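Local atomic coordinates of segregation and condensation protein B (Chlorobium tepidum TLS, PDB entry 1T6S), a protein that probably takes part in chromosome partitioning during cell division, as the ScpB subunit of the segregation and condensation complex. Residues R50-E53 / T58-I61. Residues are numbered along the deposited sequence; the frame is centred on the assembly and turned at random.
Sequences RDYE and TFRI
Tyr52 and Glu53, near the C-terminal end of helix 38-55, pack against Phe59, Arg60 and Ile61 at the start of the first wing strand of a winged helix, joining helix and hairpin through an aromatic pair and a salt bridge. The rings of Tyr52 and Phe59 make a T-shaped pair: CE1 of Phe59 sits 4.2 Å above the plane of the Tyr52 ring, over its centre, with the two planes at 71°. Ile61 meets the same ring at its edge, its CD1 3.8 Å from Tyr52 OH, while the hydroxyl itself is hydrogen-bonded to Glu13. The CB of Arg60 points away from the helix, but its chain bends at chi2 (-71°) and brings the guanidinium back, laying one face over the backbone N of Glu53. From there Arg60 NH2 makes the salt-bridge bond to Glu53 OE2 at 2.9 Å, close to the guanidinium plane but noticeably bent (N-H...O 141°); the oxygen is met on its anti side, with NH2 tilted out of the carboxylate plane. The other terminal nitrogen, NH1, holds Phe59 O at 2.8 Å from above the carbonyl plane and also bonds Arg57 O, so both terminal nitrogens are engaged, which should restrict turning of the group. With an alanine here, Glu53 is likely to be left without its charged mate, and the carbonyls of Phe59 and Arg57 would probably lose the side-chain donor they share. Around this contact, Ile61 reaches Val45 and Leu48 on helix 38-55 and its N bonds Asn49, whereas strand 67-72 lies antiparallel alongside, with Phe70 meeting the Phe59 ring and Leu71 pairing with the Arg60 backbone.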
loop_
_atom_site.group_PDB
_atom_site.type_symbol
_atom_site.label_atom_id
_atom_site.label_comp_id
_atom_site.label_asym_id
_atom_site.label_seq_id
_atom_site.Cartn_x
_atom_site.Cartn_y
_atom_site.Cartn_z
ATOM N N ARG A 50 -17.653 -30.562 14.813
ATOM C CA ARG A 50 -18.466 -31.756 14.600
ATOM C C ARG A 50 -19.922 -31.344 14.352
ATOM O O ARG A 50 -20.594 -31.912 13.482
ATOM C CB ARG A 50 -18.348 -32.722 15.785
ATOM C CG ARG A 50 -17.353 -33.854 15.530
ATOM C CD ARG A 50 -17.415 -34.948 16.610
ATOM N NE ARG A 50 -16.796 -34.536 17.869
ATOM C CZ ARG A 50 -15.484 -34.457 18.064
ATOM N NH1 ARG A 50 -14.641 -34.762 17.088
ATOM N NH2 ARG A 50 -15.015 -34.070 19.238
ATOM N N ASP A 51 -20.406 -30.344 15.088
ATOM C CA ASP A 51 -21.776 -29.857 14.894
ATOM C C ASP A 51 -21.958 -29.197 13.524
ATOM O O ASP A 51 -23.038 -29.284 12.927
ATOM C CB ASP A 51 -22.169 -28.842 15.980
ATOM C CG ASP A 51 -22.385 -29.488 17.344
ATOM O OD1 ASP A 51 -23.037 -30.557 17.395
ATOM O OD2 ASP A 51 -21.915 -28.917 18.367
ATOM N N TYR A 52 -20.910 -28.523 13.044
ATOM C CA TYR A 52 -20.952 -27.859 11.728
ATOM C C TYR A 52 -21.082 -28.932 10.652
ATOM O O TYR A 52 -21.853 -28.791 9.700
ATOM C CB TYR A 52 -19.671 -27.035 11.494
ATOM C CG TYR A 52 -19.486 -25.901 12.486
ATOM C CD1 TYR A 52 -18.205 -25.409 12.785
ATOM C CD2 TYR A 52 -20.578 -25.373 13.187
ATOM C CE1 TYR A 52 -18.012 -24.434 13.774
ATOM C CE2 TYR A 52 -20.397 -24.394 14.176
ATOM C CZ TYR A 52 -19.112 -23.940 14.466
ATOM O OH TYR A 52 -18.927 -23.039 15.485
ATOM N N GLU A 53 -20.310 -30.000 10.805
ATOM C CA GLU A 53 -20.362 -31.108 9.863
ATOM C C GLU A 53 -21.750 -31.753 9.900
ATOM O O GLU A 53 -22.331 -32.046 8.863
ATOM C CB GLU A 53 -19.313 -32.148 10.222
ATOM C CG GLU A 53 -19.563 -33.489 9.565
ATOM C CD GLU A 53 -19.160 -33.508 8.116
ATOM O OE1 GLU A 53 -19.538 -34.468 7.406
ATOM O OE2 GLU A 53 -18.454 -32.569 7.687
ATOM N N THR A 58 -21.279 -24.503 5.981
ATOM C CA THR A 58 -20.257 -24.350 4.949
ATOM C C THR A 58 -18.924 -23.789 5.442
ATOM O O THR A 58 -18.071 -23.403 4.641
ATOM C CB THR A 58 -20.797 -23.454 3.820
ATOM O OG1 THR A 58 -21.136 -22.159 4.349
ATOM C CG2 THR A 58 -22.042 -24.095 3.197
ATOM N N PHE A 59 -18.750 -23.750 6.759
ATOM C CA PHE A 59 -17.522 -23.232 7.353
ATOM C C PHE A 59 -17.015 -24.117 8.492
ATOM O O PHE A 59 -17.747 -24.968 9.013
ATOM C CB PHE A 59 -17.752 -21.800 7.853
ATOM C CG PHE A 59 -19.043 -21.619 8.607
ATOM C CD1 PHE A 59 -19.191 -22.115 9.890
ATOM C CD2 PHE A 59 -20.120 -20.965 8.015
ATOM C CE1 PHE A 59 -20.394 -21.961 10.577
ATOM C CE2 PHE A 59 -21.329 -20.805 8.695
ATOM C CZ PHE A 59 -21.463 -21.303 9.973
ATOM N N ARG A 60 -15.759 -23.906 8.869
ATOM C CA ARG A 60 -15.122 -24.676 9.945
ATOM C C ARG A 60 -14.121 -23.816 10.677
ATOM O O ARG A 60 -13.564 -22.880 10.104
ATOM C CB ARG A 60 -14.349 -25.887 9.393
ATOM C CG ARG A 60 -15.178 -26.943 8.678
ATOM C CD ARG A 60 -16.053 -27.751 9.623
ATOM N NE ARG A 60 -16.747 -28.832 8.918
ATOM C CZ ARG A 60 -17.819 -28.667 8.149
ATOM N NH1 ARG A 60 -18.344 -27.456 7.988
ATOM N NH2 ARG A 60 -18.352 -29.711 7.515
ATOM N N ILE A 61 -13.888 -24.146 11.944
ATOM C CA ILE A 61 -12.893 -23.439 12.736
ATOM C C ILE A 61 -11.540 -24.153 12.541
ATOM O O ILE A 61 -11.436 -25.377 12.664
ATOM C CB ILE A 61 -13.253 -23.418 14.252
ATOM C CG1 ILE A 61 -14.509 -22.555 14.477
ATOM C CG2 ILE A 61 -12.082 -22.865 15.050
ATOM C CD1 ILE A 61 -15.150 -22.718 15.849
#